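Local coordinates for protein nitrite oxidoreductase subunit A (PDB 7B04) that is a NarG-like subunit of the molybdopterin oxidoreductase family, carrying a molybdenum atom, two copies of the pterin-guanylate ligand MD1 and an iron/sulfur cluster, at residues F222-G226 against M239-N243; D259-R265 against K606-E612. One frame throughout, in Å; residues are numbered along the deposited sequence.

In the fold
Along the chain the two contacts come in series, the first closing before the second opens. Contact 1 spans a short connection of 12 residues, tying the buried strand 222-226 to helix 238-254, which follows it and packs back on it. The chain then leaves that helix through the loop 259-265 and enters strand 265-266, which pairs parallel with 222-226 at one edge of the mixed sheet within this chain. There contact 2 closes a far longer excursion of 340 residues, bringing the loop 606-612 against this edge. Their centres lie about 10 Å apart, and a salt bridge from Lys-223 to Glu-612 and a probable hydrogen bond from Gly-264 N to Asn-243 O join them.

Contact 1. Residues F222-G226 against M239-N243; sequences FKGRG and MYRFN
Strand 222-226 and helix 239-243 run nearly antiparallel, their axes at 158° and 7.3 Å apart at closest, with the CA atoms of Gly-226 and Met-239 nearest at 4.9 Å. Asn-243 spans the gap: with its CG beside the backbone N (chi1 -76°), the amide reaches back to the strand, and ND2 donates to Gly-224 O at 2.6 Å. The acceptor lies in the amide plane, and Asn-266 OD1 also accepts from ND2, so a short polar side chain ties the helix to strands 222-226 and 265-266. Gly-224, with no side chain, lets the Asn-243 amide lie directly against its backbone. This is the first half of a beta-alpha-beta unit, strand 222-226, helix 238-254 and strand 265-266. Met-239, an unbranched chain bent at chi2 and chi3, lays CG against the Arg-225 backbone, 3.5 Å from its C, while its CB meets Gly-226 N. Tyr-240 brings its ring edge to Gly-224 O, 3.8 Å from CE1, and its hydroxyl bonds to Trp-267 O. At the strand's other end, Phe-222 CZ meets the edge of the Phe-242 ring, 3.7 Å from CE2, in an oblique pair with planes 55° apart. Helix 734-749 and Trp-650 also pack on Phe-242.

Contact 2. Residues D259-R265 against K606-E612; sequences DQALGGR and KGRALDE
Arg-265 has the largest share of this contact, its guanidinium held between Leu-610 and Glu-612. Leu-610 CD2 lies over one face, 3.7 Å from Arg-265 CZ, and Glu-612 OE1 over the opposite face. That oxygen stands 3.5 Å from Arg-265 NE in a salt bridge through charge alone, since no N-H points at it. The N-H groups serve backbone oxygens instead: NE donates to Leu-610 O at 3.1 Å, and NH1 to Asp-611 O at 3.0 Å, nearly straight at 174°. A bend at chi3 (92°) turns the flat group so that both carbonyl oxygens lie near its plane, though the N-H groups approach from above the carbonyl planes, and a long, multiply donating arginine can grip two successive peptides. Farther back, Gly-263 N donates to Arg-608 O at 3.0 Å, and Gly-264 O touches Ala-609 CB, small residues allowing the chains close approach. At the more exposed end, the extended Lys-606 reaches Asp-259, NZ lying 3.1 Å from OD1 in a salt bridge.

Second-shell partners position these groups. Lys-223 NZ forms a salt bridge with Glu-612 OE1, Met-642 O takes a further bond from Arg-265 NH1, and Asp-588 pairs with Arg-608. Asn-266 ND2 donates to Asp-611 OD1. The 606-612 loop lies along the segment between helix 238-254 and strand 265-266, and the side chains of Arg-265 and Leu-610 pack on Arg-213 of helix 208-213.

Contact 1. Residues F222-G226 against M239-N243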
# COMPACT_ATOMS: atom_id res chain seq x y z
N PHE B 222 26.29 -24.53 6.99
CA PHE B 222 26.06 -23.10 7.13
C PHE B 222 25.25 -22.62 5.93
O PHE B 222 25.64 -22.85 4.78
CB PHE B 222 27.37 -22.31 7.21
CG PHE B 222 27.18 -20.83 7.41
CD1 PHE B 222 27.23 -20.28 8.68
CD2 PHE B 222 26.94 -19.98 6.33
CE1 PHE B 222 27.06 -18.92 8.87
CE2 PHE B 222 26.77 -18.62 6.52
CZ PHE B 222 26.83 -18.09 7.79
N LYS B 223 24.15 -21.94 6.21
CA LYS B 223 23.28 -21.43 5.16
C LYS B 223 23.29 -19.91 5.25
O LYS B 223 22.77 -19.33 6.21
CB LYS B 223 21.88 -22.01 5.31
CG LYS B 223 21.71 -23.38 4.66
CD LYS B 223 22.48 -24.49 5.32
CE LYS B 223 22.38 -25.76 4.49
NZ LYS B 223 20.96 -26.20 4.30
N GLY B 224 23.87 -19.28 4.24
CA GLY B 224 23.95 -17.83 4.21
C GLY B 224 23.12 -17.25 3.09
O GLY B 224 23.37 -17.50 1.91
N ARG B 225 22.10 -16.50 3.46
CA ARG B 225 21.17 -15.93 2.50
C ARG B 225 21.34 -14.42 2.44
O ARG B 225 21.16 -13.74 3.45
CB ARG B 225 19.73 -16.25 2.88
CG ARG B 225 18.71 -15.46 2.08
CD ARG B 225 17.43 -16.25 1.86
NE ARG B 225 16.54 -15.52 0.97
CZ ARG B 225 15.22 -15.43 1.11
NH1 ARG B 225 14.61 -16.03 2.12
NH2 ARG B 225 14.51 -14.74 0.24
N GLY B 226 21.70 -13.90 1.27
CA GLY B 226 21.56 -12.48 1.06
C GLY B 226 20.16 -12.25 0.56
O GLY B 226 19.84 -12.69 -0.56
N MET B 239 26.53 -11.42 1.31
CA MET B 239 26.38 -12.65 2.06
C MET B 239 26.86 -13.85 1.26
O MET B 239 27.47 -14.78 1.81
CB MET B 239 24.92 -12.84 2.48
CG MET B 239 24.68 -14.04 3.38
SD MET B 239 25.46 -13.84 4.98
CE MET B 239 24.41 -12.59 5.71
N TYR B 240 26.60 -13.86 -0.05
CA TYR B 240 27.12 -14.92 -0.90
C TYR B 240 28.65 -14.90 -0.94
O TYR B 240 29.28 -15.96 -1.04
CB TYR B 240 26.56 -14.81 -2.32
CG TYR B 240 25.08 -15.13 -2.44
CD1 TYR B 240 24.35 -15.58 -1.34
CD2 TYR B 240 24.43 -14.99 -3.65
CE1 TYR B 240 23.01 -15.87 -1.46
CE2 TYR B 240 23.08 -15.28 -3.77
CZ TYR B 240 22.38 -15.72 -2.67
OH TYR B 240 21.04 -16.01 -2.80
N ARG B 241 29.25 -13.71 -0.86
CA ARG B 241 30.70 -13.62 -0.74
C ARG B 241 31.17 -14.17 0.60
O ARG B 241 32.20 -14.85 0.67
CB ARG B 241 31.14 -12.17 -0.92
CG ARG B 241 32.63 -11.96 -1.04
CD ARG B 241 32.95 -10.48 -1.20
NE ARG B 241 34.38 -10.22 -1.34
CZ ARG B 241 35.01 -10.15 -2.51
NH1 ARG B 241 34.34 -10.33 -3.64
NH2 ARG B 241 36.31 -9.91 -2.55
N PHE B 242 30.43 -13.88 1.67
CA PHE B 242 30.76 -14.42 2.99
C PHE B 242 30.73 -15.95 2.98
O PHE B 242 31.63 -16.60 3.52
CB PHE B 242 29.81 -13.87 4.04
CG PHE B 242 30.12 -14.32 5.44
CD1 PHE B 242 31.15 -13.74 6.16
CD2 PHE B 242 29.38 -15.33 6.03
CE1 PHE B 242 31.44 -14.15 7.44
CE2 PHE B 242 29.67 -15.75 7.32
CZ PHE B 242 30.70 -15.16 8.02
N ASN B 243 29.71 -16.48 2.35
CA ASN B 243 29.52 -17.93 2.24
C ASN B 243 30.72 -18.49 1.49
O ASN B 243 31.22 -19.54 1.84
CB ASN B 243 28.29 -18.19 1.39
CG ASN B 243 27.04 -17.95 2.17
OD1 ASN B 243 27.07 -17.97 3.37
ND2 ASN B 243 25.93 -17.75 1.49

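Contact 2. Residues D259-R265 against K606-E612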
# COMPACT_ATOMS: atom_id res chain seq x y z
N ASP B 259 41.75 -26.25 -3.32
CA ASP B 259 40.88 -26.91 -4.32
C ASP B 259 39.93 -27.89 -3.64
O ASP B 259 38.94 -28.23 -4.25
CB ASP B 259 41.69 -27.51 -5.47
CG ASP B 259 42.54 -26.49 -6.18
OD1 ASP B 259 42.32 -25.31 -5.98
OD2 ASP B 259 43.43 -26.90 -6.94
N GLN B 260 40.26 -28.38 -2.46
CA GLN B 260 39.33 -29.36 -1.84
C GLN B 260 38.49 -28.70 -0.75
O GLN B 260 37.68 -29.40 -0.16
CB GLN B 260 40.10 -30.57 -1.32
CG GLN B 260 41.02 -31.18 -2.37
CD GLN B 260 42.45 -30.94 -2.00
OE1 GLN B 260 42.88 -31.21 -0.88
NE2 GLN B 260 43.20 -30.38 -2.93
N ALA B 261 38.66 -27.40 -0.54
CA ALA B 261 37.95 -26.60 0.48
C ALA B 261 36.61 -26.10 -0.06
O ALA B 261 36.60 -25.60 -1.16
CB ALA B 261 38.82 -25.45 0.88
N LEU B 262 35.55 -26.25 0.72
CA LEU B 262 34.19 -25.80 0.35
C LEU B 262 33.61 -24.92 1.45
O LEU B 262 33.76 -25.25 2.60
CB LEU B 262 33.29 -27.00 0.11
CG LEU B 262 34.01 -28.28 -0.25
CD1 LEU B 262 33.80 -29.30 0.84
CD2 LEU B 262 33.49 -28.80 -1.56
N GLY B 263 32.88 -23.89 1.06
CA GLY B 263 32.34 -22.92 1.99
C GLY B 263 30.84 -23.05 2.17
O GLY B 263 30.24 -24.11 1.97
N GLY B 264 30.23 -21.93 2.53
CA GLY B 264 28.82 -21.91 2.86
C GLY B 264 27.97 -22.12 1.63
O GLY B 264 28.44 -22.12 0.50
N ARG B 265 26.70 -22.39 1.87
CA ARG B 265 25.75 -22.60 0.79
C ARG B 265 24.85 -21.38 0.62
O ARG B 265 24.24 -20.91 1.59
CB ARG B 265 24.93 -23.85 1.05
CG ARG B 265 25.67 -25.07 0.58
CD ARG B 265 24.79 -26.26 0.56
NE ARG B 265 24.17 -26.42 -0.75
CZ ARG B 265 23.62 -27.54 -1.18
NH1 ARG B 265 23.07 -27.60 -2.38
NH2 ARG B 265 23.61 -28.61 -0.39
N LYS B 606 36.40 -17.96 -9.07
CA LYS B 606 36.13 -19.34 -8.67
C LYS B 606 35.30 -19.30 -7.39
O LYS B 606 35.81 -18.95 -6.33
CB LYS B 606 37.42 -20.11 -8.46
CG LYS B 606 37.20 -21.49 -7.86
CD LYS B 606 38.50 -22.26 -7.75
CE LYS B 606 38.31 -23.56 -6.98
NZ LYS B 606 39.56 -24.37 -6.94
N GLY B 607 34.02 -19.65 -7.51
CA GLY B 607 33.15 -19.71 -6.35
C GLY B 607 33.14 -21.11 -5.76
O GLY B 607 33.14 -22.11 -6.49
N ARG B 608 33.16 -21.18 -4.43
CA ARG B 608 33.16 -22.44 -3.71
C ARG B 608 31.97 -22.53 -2.76
O ARG B 608 32.00 -23.30 -1.79
CB ARG B 608 34.49 -22.62 -2.97
CG ARG B 608 35.61 -22.02 -3.78
CD ARG B 608 36.99 -22.32 -3.26
NE ARG B 608 37.96 -21.82 -4.24
CZ ARG B 608 39.27 -21.77 -4.04
NH1 ARG B 608 39.78 -22.19 -2.89
NH2 ARG B 608 40.06 -21.30 -4.99
N ALA B 609 30.93 -21.77 -3.04
CA ALA B 609 29.68 -21.81 -2.30
C ALA B 609 28.65 -22.48 -3.19
O ALA B 609 28.35 -21.98 -4.28
CB ALA B 609 29.23 -20.40 -1.91
N LEU B 610 28.11 -23.60 -2.73
CA LEU B 610 27.16 -24.39 -3.52
C LEU B 610 25.75 -23.86 -3.29
O LEU B 610 25.25 -23.89 -2.16
CB LEU B 610 27.26 -25.87 -3.16
CG LEU B 610 26.37 -26.82 -3.94
CD1 LEU B 610 26.69 -26.77 -5.43
CD2 LEU B 610 26.52 -28.24 -3.41
N ASP B 611 25.12 -23.38 -4.35
CA ASP B 611 23.79 -22.81 -4.21
C ASP B 611 22.79 -23.86 -3.74
O ASP B 611 22.92 -25.06 -4.03
CB ASP B 611 23.33 -22.21 -5.54
CG ASP B 611 24.18 -21.04 -5.98
OD1 ASP B 611 24.76 -20.36 -5.10
OD2 ASP B 611 24.28 -20.79 -7.20
N GLU B 612 21.79 -23.41 -2.98
CA GLU B 612 20.75 -24.28 -2.47
C GLU B 612 19.43 -23.53 -2.49
O GLU B 612 19.39 -22.30 -2.42
CB GLU B 612 21.07 -24.75 -1.04
CG GLU B 612 19.97 -25.59 -0.37
CD GLU B 612 20.34 -26.05 1.02
OE1 GLU B 612 21.51 -25.87 1.42
OE2 GLU B 612 19.46 -26.58 1.73